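Local coordinates for protein P47 (Clostridium botulinum, PDB 6EKT) that may form part of a progenitor toxin complex that protects botulinum neurotoxin in the host gut, and has an elongated fold resembling tubular lipid-binding proteins, at residues Q62-V67 with F156-L161; I176-N181 with N409-N414; M251-L256 with I264-F269; D335-S340 with T362-Y367. All coordinates share one frame; numbering follows the deposited sequence. Where two conformers were deposited one is given.

Contact 1 of 4, residues Q62-V67 with F156-L161; sequences QEIKMV and FYFNKL
Strand 62-67 passes across helix 156-161 at 74°, the two axes 9.5 Å apart, and the backbones come nearest where Ile64 faces Leu161. Gln62, Ile64 and Met66 alternate along the strand with their CB atoms directed at the helix, as an extended chain requires. Ile64 has CG1 anti to its backbone nitrogen (chi1 -178°), an arrangement that spreads its two branches over the last turn of the segment: CD1 lies 3.8 Å from Leu161 CB, and CG2 is 3.6 Å from Leu161 O. Ile64 and Leu161 lie alongside each other, pointing opposite ways. Further along, Ile64 CD1 and Met66 SD both approach CE1 of Phe158 obliquely, SD at 4.4 Å. The branched isoleucine and the flexible, unbranched methionine can both lie against this ring in a buried place without polar groups to satisfy. Phe93 of strand 91-94, in the same sheet, touches both Phe158 and Leu161.

At the other end Gln62 extends toward the helix. Its OE1 accepts a 2.9 Å hydrogen bond from Lys160 NZ, which is tilted somewhat out of the carbonyl plane and also bonds Asn164. Leu161 CD2 presses on the same oxygen at 3.4 Å, while NE2 lies 3.9 Å from Tyr157 CD1, the amide turned 80° from the ring. A neutral amide thus meets the lysine at the partly exposed border, where the bond helps to orient it, and apolar packing fills the buried remainder.

Contact 2 of 4, residues I176-N181 with N409-N414; sequences IFASLN and NTIKWN
Ala178, Ser179 and Leu180 pair with Trp413, Lys412 and Ile411 as antiparallel strands. Ser179 and Lys412 form the hydrogen-bonded pair: Ser179 N donates to Lys412 O at 2.9 Å, and Lys412 N returns a bond to Ser179 O. The ladder runs on past both ends of the short strand 411-413. Asn181 N is bound to Thr410 O, and Asn414 N gives a nearly straight bond (167°) to Phe177 O at 2.8 Å.

Asn181 adds a side-chain grip. With CG beside its own backbone nitrogen (chi1 -68°), ND2 reaches Asn409 O at 3.0 Å, above the plane of the carbonyl. Asn181 O takes a bond from a water 2.8 Å away, and that water accepts from Thr410 OG1. The same hydroxyl receives Asn409 ND2 at 3.0 Å, so it both donates and accepts; Asn409 ND2 also bonds Ser184 OG, and its OD1 is held by Ile186 N. Small polar side chains suit these strand ends because they can satisfy backbone groups beyond the regular pairing.

The face carrying Ala178, Leu180, Ile411 and Trp413 is apolar. Ala178 CB and Ile411 CG2 lie over one face of the Trp413 ring toward its rim. The small alanine lets CB make an off-centre CH-pi contact with the six-membered ring, 3.8 Å from Trp413 CE3, and Ile411 CD1 rests against Leu180 CB. Ile211 of strand 208-214 covers this side, touching Ala178, Ile411 and Trp413, while Tyr31 and Cys33 of strand 29-34 extend the cover. In its own sheet, strand 178-181 lies between strand 124-141 and the outermost strand 411-413.

Contact 3 of 4, residues M251-L256 with I264-F269; sequences MVLSRL and INKNNF
Lys266 meets the chain leaving helix 244-252 with nearly its whole aliphatic length. Its CB lies 4.0 Å from Leu253 O; CG is 3.8 Å from the same oxygen and also close to Leu253 CG. Next, CD packs against Ser254 CB at 3.8 Å, and CE comes equally near Leu253 CD2. The chain is fully extended, with CG anti to the backbone nitrogen (chi1 -178°), and crosses Leu253 at about a right angle. Lysine suits this exposed position because its methylenes can cover a leucine while the ammonium group is carried beyond it.

The residues that follow helix 244-252 thus fold against a short 3-10 segment, 266-268, which leads into strand 269-273 of the eight-stranded antiparallel sheet. The carboxamide of Asn268 steadies the turn: OD1 accepts from Asn265 N at 3.0 Å, in plane and on a lone pair.

Deeper in, the other branch of Leu253, CD1, touches Phe269 CB at 3.6 Å. Leu256 CD1 sits over one face of the Phe269 ring in a CH-pi contact, 3.7 Å from the centroid and 14° off the normal. Phe306 of strand 297-311 meets the same ring edge-to-face and also touches Leu256.

Contact 4 of 4, residues D335-S340 with T362-Y367; sequences DFEIQS and TSSYKY
Asp335 to Gln339 run antiparallel to Thr362 to Lys366, the strand axes 4.6 Å apart. Backbone pairing is the tight part of the contact. Asp335 with Lys366, Glu337 with Ser364 and Gln339 with Thr362 are hydrogen-bonded pairs, each joined by two N-H to O bonds. Between them Phe336 faces Tyr365, their CA atoms 4.1 Å apart, and Ile338 faces Ser363. There CA hydrogens meet carbonyl oxygens, as from Phe336 CA to Ser364 O at 3.2 Å.

Side chains add much less. On the face of Phe336 and Ile338, Ile338 CG1 only approaches Ser363 CB at 4.2 Å. Phe336 CB and Tyr365 CB face each other 4.3 Å apart, and the Phe336 ring, with CG between its backbone nitrogen and carbonyl carbon (chi1 58°), leads away from the neighbouring strand.

The face of Asp335, Glu337 and Gln339 is the more polar and solvent-facing one. In the conformer described, Gln339 crosses Thr362 at about a right angle, Gln339 CB lying 3.3 Å from Thr362 OG1. The ends of Asp335 and Lys366 are loose: their charges do not meet, and Asp335 OD2 bonds His368 instead. Serine, threonine and lysine suit the exposed strand because hydroxyl and ammonium groups can be hydrated; Tyr365, on the other face, is exposed too.

These strands form a long beta hairpin. Strand 315-326 flanks 329-347 on its other edge, sharing backbone hydrogen bonds with Phe336 and Ile338 (through Gly322 and Leu320), while Ile391 and Glu392 of helix 374-394 cover these two residues, in keeping with a sheet wrapped around a long helix.

The four contacts are spread along an elongated chain, with the centres of contacts 1 and 4 about 79 Å apart and on opposite sides of its middle. Contacts 2 and 3 are buried, contact 1 partly so, and contact 4 lies at the surface. Contacts 2 and 4 rest mainly on backbone hydrogen bonds between antiparallel strands, contact 2 adding an apolar face; it closes a long loop that contains contacts 3 and 4, whereas contact 4 lies within one hairpin. Contacts 1 and 3 rely on apolar side chains, but the lysine of contact 1 donates a hydrogen bond while that of contact 3 packs only its methylenes. Contacts 3 and 4 involve the same eight-stranded sheet.

Contact 1 of 4, residues Q62-V67 with F156-L161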
# COMPACT_ATOMS: atom_id res chain seq x y z
N GLN A 62 -3.39 -28.71 -40.47
CA GLN A 62 -3.65 -28.66 -39.03
C GLN A 62 -4.71 -27.61 -38.73
O GLN A 62 -4.71 -26.52 -39.32
CB GLN A 62 -2.38 -28.34 -38.22
CG GLN A 62 -1.40 -29.50 -38.11
CD GLN A 62 -0.19 -29.23 -37.21
OE1 GLN A 62 -0.02 -28.13 -36.68
NE2 GLN A 62 0.65 -30.25 -37.04
N GLU A 63 -5.63 -27.96 -37.83
CA GLU A 63 -6.62 -27.00 -37.32
C GLU A 63 -7.00 -27.27 -35.86
O GLU A 63 -6.90 -28.40 -35.38
CB GLU A 63 -7.86 -26.95 -38.23
CG GLU A 63 -8.70 -28.21 -38.22
CD GLU A 63 -9.64 -28.30 -39.41
OE1 GLU A 63 -10.65 -27.56 -39.45
OE2 GLU A 63 -9.38 -29.13 -40.29
N ILE A 64 -7.44 -26.22 -35.18
CA ILE A 64 -7.89 -26.30 -33.79
C ILE A 64 -9.00 -25.28 -33.54
O ILE A 64 -8.96 -24.16 -34.06
CB ILE A 64 -6.72 -26.15 -32.78
CG1 ILE A 64 -7.22 -26.30 -31.33
CG2 ILE A 64 -5.94 -24.86 -33.01
CD1 ILE A 64 -6.13 -26.48 -30.29
N LYS A 65 -10.00 -25.69 -32.75
CA LYS A 65 -11.09 -24.83 -32.33
C LYS A 65 -11.32 -25.06 -30.84
O LYS A 65 -11.45 -26.21 -30.42
CB LYS A 65 -12.38 -25.14 -33.11
CG LYS A 65 -13.62 -24.40 -32.62
CD LYS A 65 -14.79 -24.67 -33.55
CE LYS A 65 -16.03 -23.96 -33.06
NZ LYS A 65 -17.15 -24.32 -33.99
N MET A 66 -11.38 -23.96 -30.07
CA MET A 66 -11.62 -24.00 -28.62
C MET A 66 -12.66 -22.97 -28.21
O MET A 66 -12.45 -21.76 -28.37
CB MET A 66 -10.32 -23.77 -27.84
CG MET A 66 -9.28 -24.87 -27.96
SD MET A 66 -7.73 -24.61 -27.07
CE MET A 66 -6.97 -23.27 -27.98
N VAL A 67 -13.77 -23.45 -27.67
CA VAL A 67 -14.77 -22.58 -27.03
C VAL A 67 -14.68 -22.82 -25.52
O VAL A 67 -14.87 -23.96 -25.05
CB VAL A 67 -16.21 -22.81 -27.57
CG1 VAL A 67 -17.13 -21.66 -27.17
CG2 VAL A 67 -16.24 -22.97 -29.10
N PHE A 156 0.96 -34.16 -27.53
CA PHE A 156 2.05 -33.47 -28.20
C PHE A 156 1.51 -32.45 -29.20
O PHE A 156 1.89 -31.26 -29.17
CB PHE A 156 2.98 -34.49 -28.89
CG PHE A 156 4.28 -33.90 -29.37
CD1 PHE A 156 5.36 -33.76 -28.49
CD2 PHE A 156 4.41 -33.46 -30.69
CE1 PHE A 156 6.56 -33.19 -28.91
CE2 PHE A 156 5.61 -32.89 -31.12
CZ PHE A 156 6.68 -32.77 -30.23
N TYR A 157 0.61 -32.91 -30.08
CA TYR A 157 -0.00 -32.02 -31.07
C TYR A 157 -0.92 -30.95 -30.48
O TYR A 157 -0.95 -29.80 -30.96
CB TYR A 157 -0.69 -32.81 -32.20
CG TYR A 157 0.31 -33.44 -33.12
CD1 TYR A 157 1.09 -32.65 -33.99
CD2 TYR A 157 0.52 -34.83 -33.12
CE1 TYR A 157 2.04 -33.24 -34.84
CE2 TYR A 157 1.46 -35.41 -33.96
CZ TYR A 157 2.21 -34.62 -34.82
OH TYR A 157 3.15 -35.23 -35.65
N PHE A 158 -1.65 -31.34 -29.43
CA PHE A 158 -2.52 -30.41 -28.73
C PHE A 158 -1.71 -29.23 -28.16
O PHE A 158 -2.11 -28.07 -28.32
CB PHE A 158 -3.34 -31.11 -27.64
CG PHE A 158 -4.16 -30.16 -26.79
CD1 PHE A 158 -5.29 -29.52 -27.31
CD2 PHE A 158 -3.80 -29.91 -25.46
CE1 PHE A 158 -6.03 -28.63 -26.54
CE2 PHE A 158 -4.56 -29.03 -24.68
CZ PHE A 158 -5.67 -28.40 -25.21
N ASN A 159 -0.60 -29.54 -27.50
CA ASN A 159 0.26 -28.51 -26.90
C ASN A 159 0.73 -27.49 -27.91
O ASN A 159 0.69 -26.29 -27.64
CB ASN A 159 1.47 -29.14 -26.20
CG ASN A 159 1.07 -29.88 -24.95
OD1 ASN A 159 -0.07 -29.72 -24.45
ND2 ASN A 159 1.97 -30.73 -24.44
N LYS A 160 1.18 -27.99 -29.06
CA LYS A 160 1.62 -27.12 -30.14
C LYS A 160 0.48 -26.25 -30.65
O LYS A 160 0.65 -25.04 -30.78
CB LYS A 160 2.24 -27.95 -31.27
CG LYS A 160 2.84 -27.12 -32.39
CD LYS A 160 1.91 -27.09 -33.60
CE LYS A 160 2.59 -26.47 -34.81
NZ LYS A 160 1.57 -25.91 -35.75
N LEU A 161 -0.67 -26.86 -30.93
CA LEU A 161 -1.80 -26.13 -31.51
C LEU A 161 -2.49 -25.18 -30.52
O LEU A 161 -3.04 -24.16 -30.94
CB LEU A 161 -2.83 -27.09 -32.14
CG LEU A 161 -2.35 -27.79 -33.42
CD1 LEU A 161 -3.27 -28.95 -33.77
CD2 LEU A 161 -2.31 -26.78 -34.57

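Contact 2 of 4, residues I176-N181 with N409-N414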
# COMPACT_ATOMS: atom_id res chain seq x y z
N ILE A 176 -8.67 -6.29 -18.10
CA ILE A 176 -7.85 -5.34 -17.33
C ILE A 176 -7.84 -5.84 -15.89
O ILE A 176 -8.85 -5.76 -15.19
CB ILE A 176 -8.42 -3.89 -17.36
CG1 ILE A 176 -8.66 -3.37 -18.79
CG2 ILE A 176 -7.57 -2.94 -16.52
CD1 ILE A 176 -7.47 -3.47 -19.74
N PHE A 177 -6.69 -6.37 -15.46
CA PHE A 177 -6.52 -6.76 -14.06
C PHE A 177 -6.52 -5.57 -13.11
O PHE A 177 -7.11 -5.64 -12.03
CB PHE A 177 -5.27 -7.63 -13.87
CG PHE A 177 -5.42 -9.01 -14.48
CD1 PHE A 177 -6.09 -10.02 -13.79
CD2 PHE A 177 -4.92 -9.27 -15.75
CE1 PHE A 177 -6.26 -11.28 -14.36
CE2 PHE A 177 -5.09 -10.52 -16.33
CZ PHE A 177 -5.75 -11.53 -15.64
N ALA A 178 -5.87 -4.50 -13.54
CA ALA A 178 -5.79 -3.25 -12.77
C ALA A 178 -5.48 -2.14 -13.74
O ALA A 178 -4.77 -2.34 -14.73
CB ALA A 178 -4.71 -3.33 -11.69
N SER A 179 -6.06 -0.97 -13.47
CA SER A 179 -5.62 0.23 -14.14
C SER A 179 -4.71 0.98 -13.16
O SER A 179 -4.95 0.97 -11.95
CB SER A 179 -6.83 1.07 -14.54
OG SER A 179 -6.45 2.40 -14.78
N LEU A 180 -3.67 1.59 -13.70
CA LEU A 180 -2.68 2.34 -12.92
C LEU A 180 -2.67 3.78 -13.39
O LEU A 180 -2.48 4.04 -14.58
CB LEU A 180 -1.29 1.69 -13.09
CG LEU A 180 -0.05 2.30 -12.40
CD1 LEU A 180 1.01 1.24 -12.11
CD2 LEU A 180 0.57 3.47 -13.18
N ASN A 181 -2.85 4.72 -12.45
CA ASN A 181 -2.79 6.14 -12.75
C ASN A 181 -1.38 6.69 -12.53
O ASN A 181 -0.90 6.69 -11.41
CB ASN A 181 -3.80 6.93 -11.89
CG ASN A 181 -5.24 6.63 -12.24
OD1 ASN A 181 -5.63 6.68 -13.40
ND2 ASN A 181 -6.05 6.31 -11.24
N ASN A 409 -7.05 5.97 -5.55
CA ASN A 409 -6.24 6.97 -6.27
C ASN A 409 -5.36 6.45 -7.43
O ASN A 409 -5.29 7.09 -8.49
CB ASN A 409 -5.34 7.71 -5.27
CG ASN A 409 -4.67 8.90 -5.89
OD1 ASN A 409 -5.31 9.93 -6.16
ND2 ASN A 409 -3.38 8.77 -6.17
N THR A 410 -4.66 5.34 -7.19
CA THR A 410 -3.56 4.91 -8.04
C THR A 410 -3.88 3.59 -8.75
O THR A 410 -3.80 3.52 -9.96
CB THR A 410 -2.24 4.85 -7.25
OG1 THR A 410 -1.95 6.16 -6.75
CG2 THR A 410 -1.06 4.38 -8.13
N ILE A 411 -4.25 2.57 -7.98
CA ILE A 411 -4.57 1.27 -8.55
C ILE A 411 -6.05 1.02 -8.37
O ILE A 411 -6.55 1.02 -7.25
CB ILE A 411 -3.75 0.12 -7.89
CG1 ILE A 411 -2.24 0.34 -8.11
CG2 ILE A 411 -4.21 -1.28 -8.34
CD1 ILE A 411 -1.77 0.46 -9.55
N LYS A 412 -6.73 0.83 -9.49
CA LYS A 412 -8.10 0.36 -9.46
C LYS A 412 -8.13 -1.05 -10.04
O LYS A 412 -7.91 -1.25 -11.23
CB LYS A 412 -9.01 1.30 -10.25
CG LYS A 412 -9.13 2.68 -9.62
CD LYS A 412 -10.31 3.48 -10.17
CE LYS A 412 -10.11 3.97 -11.60
NZ LYS A 412 -8.90 4.83 -11.70
N TRP A 413 -8.38 -2.02 -9.17
CA TRP A 413 -8.45 -3.43 -9.56
C TRP A 413 -9.69 -3.67 -10.41
O TRP A 413 -10.80 -3.33 -9.99
CB TRP A 413 -8.43 -4.31 -8.33
CG TRP A 413 -7.10 -4.24 -7.59
CD1 TRP A 413 -6.80 -3.50 -6.48
CD2 TRP A 413 -5.90 -4.92 -7.95
NE1 TRP A 413 -5.49 -3.70 -6.11
CE2 TRP A 413 -4.92 -4.58 -6.98
CE3 TRP A 413 -5.57 -5.83 -8.97
CZ2 TRP A 413 -3.61 -5.09 -7.02
CZ3 TRP A 413 -4.26 -6.35 -9.01
CH2 TRP A 413 -3.30 -5.97 -8.04
N ASN A 414 -9.48 -4.22 -11.61
CA ASN A 414 -10.48 -4.30 -12.71
C ASN A 414 -11.08 -2.94 -13.09
O ASN A 414 -12.22 -2.85 -13.53
CB ASN A 414 -11.56 -5.38 -12.45
CG ASN A 414 -12.47 -5.64 -13.68
OD1 ASN A 414 -12.00 -5.79 -14.81
ND2 ASN A 414 -13.77 -5.69 -13.44
O HOH W 1 -1.35 7.71 -8.88

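Contact 3 of 4, residues M251-L256 with I264-F269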
# COMPACT_ATOMS: atom_id res chain seq x y z
N MET A 251 1.03 11.97 5.81
CA MET A 251 -0.13 11.88 6.68
C MET A 251 0.11 12.49 8.07
O MET A 251 -0.80 13.11 8.66
CB MET A 251 -0.63 10.44 6.71
CG MET A 251 -1.15 10.09 5.33
SD MET A 251 -0.97 8.40 4.84
CE MET A 251 -2.58 7.85 5.37
N VAL A 252 1.33 12.34 8.57
CA VAL A 252 1.65 12.85 9.91
C VAL A 252 2.15 14.31 9.90
O VAL A 252 1.68 15.11 10.71
CB VAL A 252 2.63 11.92 10.66
CG1 VAL A 252 3.05 12.50 12.00
CG2 VAL A 252 1.99 10.55 10.87
N LEU A 253 3.09 14.63 9.01
CA LEU A 253 3.78 15.94 9.04
C LEU A 253 2.82 17.13 9.05
O LEU A 253 3.05 18.08 9.79
CB LEU A 253 4.82 16.09 7.91
CG LEU A 253 5.86 17.23 8.01
CD1 LEU A 253 6.84 16.96 9.16
CD2 LEU A 253 6.63 17.41 6.70
N SER A 254 1.75 17.07 8.27
CA SER A 254 0.78 18.18 8.17
C SER A 254 -0.37 18.14 9.18
O SER A 254 -1.30 18.98 9.12
CB SER A 254 0.22 18.27 6.75
OG SER A 254 -0.65 17.18 6.53
N ARG A 255 -0.32 17.19 10.12
CA ARG A 255 -1.36 17.06 11.14
C ARG A 255 -0.84 17.07 12.58
O ARG A 255 -1.61 17.36 13.48
CB ARG A 255 -2.20 15.80 10.93
CG ARG A 255 -2.98 15.77 9.61
CD ARG A 255 -4.10 16.81 9.58
NE ARG A 255 -4.98 16.71 10.74
CZ ARG A 255 -5.86 17.63 11.10
NH1 ARG A 255 -6.01 18.75 10.40
NH2 ARG A 255 -6.61 17.44 12.18
N LEU A 256 0.44 16.75 12.80
CA LEU A 256 0.98 16.64 14.18
C LEU A 256 0.87 17.95 14.97
O LEU A 256 0.80 17.92 16.20
CB LEU A 256 2.43 16.15 14.19
CG LEU A 256 3.56 17.08 13.69
CD1 LEU A 256 4.18 17.95 14.81
CD2 LEU A 256 4.65 16.26 13.01
N ILE A 264 2.75 27.44 15.18
CA ILE A 264 3.41 26.17 14.95
C ILE A 264 2.65 25.38 13.87
O ILE A 264 1.50 24.96 14.07
CB ILE A 264 3.55 25.34 16.25
CG1 ILE A 264 4.35 26.12 17.30
CG2 ILE A 264 4.23 23.99 15.95
CD1 ILE A 264 4.18 25.58 18.71
N ASN A 265 3.33 25.17 12.74
CA ASN A 265 2.69 24.62 11.53
C ASN A 265 3.62 23.62 10.87
O ASN A 265 4.75 23.39 11.32
CB ASN A 265 2.30 25.76 10.56
CG ASN A 265 1.41 26.79 11.21
OD1 ASN A 265 0.22 26.55 11.42
ND2 ASN A 265 1.98 27.93 11.59
N LYS A 266 3.15 23.00 9.78
CA LYS A 266 3.90 21.98 9.06
C LYS A 266 5.33 22.43 8.73
O LYS A 266 6.27 21.65 8.88
CB LYS A 266 3.15 21.58 7.77
CG LYS A 266 3.83 20.49 6.95
CD LYS A 266 3.21 20.36 5.56
CE LYS A 266 3.89 19.25 4.78
NZ LYS A 266 3.20 19.00 3.47
N ASN A 267 5.48 23.70 8.32
CA ASN A 267 6.77 24.26 7.88
C ASN A 267 7.85 24.29 8.99
O ASN A 267 9.04 24.45 8.68
CB ASN A 267 6.56 25.65 7.27
CG ASN A 267 6.14 26.68 8.30
OD1 ASN A 267 5.07 26.57 8.91
ND2 ASN A 267 7.00 27.66 8.53
N ASN A 268 7.44 24.13 10.25
CA ASN A 268 8.38 24.06 11.39
C ASN A 268 9.00 22.69 11.58
O ASN A 268 9.86 22.50 12.45
CB ASN A 268 7.68 24.48 12.69
CG ASN A 268 7.28 25.95 12.67
OD1 ASN A 268 6.11 26.29 12.50
ND2 ASN A 268 8.27 26.82 12.79
N PHE A 269 8.58 21.72 10.76
CA PHE A 269 9.03 20.35 10.92
C PHE A 269 9.46 19.76 9.58
O PHE A 269 9.14 20.32 8.53
CB PHE A 269 7.91 19.47 11.50
CG PHE A 269 7.31 20.00 12.78
CD1 PHE A 269 6.21 20.90 12.75
CD2 PHE A 269 7.80 19.58 14.01
CE1 PHE A 269 5.64 21.37 13.93
CE2 PHE A 269 7.22 20.05 15.20
CZ PHE A 269 6.14 20.94 15.16

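Contact 4 of 4, residues D335-S340 with T362-Y367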
# COMPACT_ATOMS: atom_id res chain seq x y z
N ASP A 335 13.58 25.38 32.43
CA ASP A 335 13.76 24.37 31.38
C ASP A 335 12.82 23.21 31.65
O ASP A 335 12.57 22.88 32.81
CB ASP A 335 15.19 23.84 31.36
CG ASP A 335 16.21 24.93 31.12
OD1 ASP A 335 16.15 25.58 30.07
OD2 ASP A 335 17.06 25.12 31.99
N PHE A 336 12.30 22.60 30.58
CA PHE A 336 11.54 21.37 30.73
C PHE A 336 11.80 20.36 29.61
O PHE A 336 12.25 20.72 28.52
CB PHE A 336 10.04 21.66 30.85
CG PHE A 336 9.48 22.43 29.69
CD1 PHE A 336 9.17 21.78 28.48
CD2 PHE A 336 9.24 23.79 29.80
CE1 PHE A 336 8.64 22.49 27.40
CE2 PHE A 336 8.70 24.50 28.72
CZ PHE A 336 8.41 23.85 27.53
N GLU A 337 11.52 19.10 29.90
CA GLU A 337 11.63 18.03 28.91
C GLU A 337 10.40 17.18 29.04
O GLU A 337 9.93 16.98 30.16
CB GLU A 337 12.87 17.18 29.18
CG GLU A 337 14.16 17.91 28.86
CD GLU A 337 15.39 17.02 28.95
OE1 GLU A 337 15.41 15.93 28.33
OE2 GLU A 337 16.35 17.44 29.62
N ILE A 338 9.88 16.67 27.93
CA ILE A 338 8.71 15.82 27.96
C ILE A 338 8.99 14.61 27.07
O ILE A 338 9.57 14.77 25.98
CB ILE A 338 7.44 16.57 27.45
CG1 ILE A 338 7.12 17.78 28.36
CG2 ILE A 338 6.21 15.67 27.40
CD1 ILE A 338 6.08 18.72 27.78
N GLN A 339 8.55 13.44 27.53
CA GLN A 339 8.54 12.22 26.73
C GLN A 339 7.13 11.62 26.72
O GLN A 339 6.64 11.20 27.77
CB GLN A 339 9.56 11.23 27.30
CG GLN A 339 10.99 11.77 27.42
CD GLN A 339 11.27 12.45 28.75
OE1 GLN A 339 10.68 12.11 29.78
NE2 GLN A 339 12.19 13.41 28.73
N SER A 340 6.51 11.57 25.53
CA SER A 340 5.12 11.13 25.37
C SER A 340 5.08 9.95 24.41
O SER A 340 5.82 9.91 23.42
CB SER A 340 4.32 12.28 24.77
OG SER A 340 2.95 11.96 24.65
N THR A 362 6.01 11.39 30.61
CA THR A 362 7.01 11.70 31.62
C THR A 362 7.61 13.06 31.34
O THR A 362 7.67 13.50 30.19
CB THR A 362 8.13 10.65 31.72
OG1 THR A 362 8.72 10.46 30.44
CG2 THR A 362 7.58 9.35 32.22
N SER A 363 8.00 13.75 32.41
CA SER A 363 8.61 15.08 32.24
C SER A 363 9.61 15.37 33.34
O SER A 363 9.64 14.70 34.38
CB SER A 363 7.53 16.18 32.21
OG SER A 363 6.86 16.22 33.45
N SER A 364 10.44 16.39 33.11
CA SER A 364 11.32 16.92 34.16
C SER A 364 11.49 18.40 33.89
O SER A 364 11.17 18.89 32.79
CB SER A 364 12.67 16.19 34.17
OG SER A 364 13.32 16.30 32.91
N TYR A 365 11.97 19.13 34.89
CA TYR A 365 12.11 20.57 34.75
C TYR A 365 13.22 21.05 35.65
O TYR A 365 13.60 20.35 36.62
CB TYR A 365 10.78 21.30 35.07
CG TYR A 365 10.20 20.94 36.42
CD1 TYR A 365 10.58 21.62 37.57
CD2 TYR A 365 9.28 19.90 36.54
CE1 TYR A 365 10.07 21.27 38.82
CE2 TYR A 365 8.74 19.56 37.78
CZ TYR A 365 9.14 20.25 38.91
OH TYR A 365 8.62 19.90 40.13
N LYS A 366 13.74 22.23 35.32
CA LYS A 366 14.74 22.89 36.17
C LYS A 366 14.34 24.35 36.30
O LYS A 366 14.25 25.06 35.27
CB LYS A 366 16.14 22.78 35.55
CG LYS A 366 17.21 23.35 36.48
CD LYS A 366 18.61 22.93 36.05
CE LYS A 366 19.66 23.63 36.89
NZ LYS A 366 19.25 23.78 38.32
N TYR A 367 14.11 24.80 37.54
CA TYR A 367 13.82 26.23 37.80
C TYR A 367 15.09 27.08 37.83
O TYR A 367 16.10 26.64 38.37
CB TYR A 367 13.15 26.43 39.16
CG TYR A 367 11.83 25.73 39.37
CD1 TYR A 367 10.91 25.58 38.32
CD2 TYR A 367 11.48 25.26 40.63
CE1 TYR A 367 9.68 24.94 38.53
CE2 TYR A 367 10.26 24.62 40.85
CZ TYR A 367 9.36 24.48 39.81
OH TYR A 367 8.16 23.84 40.03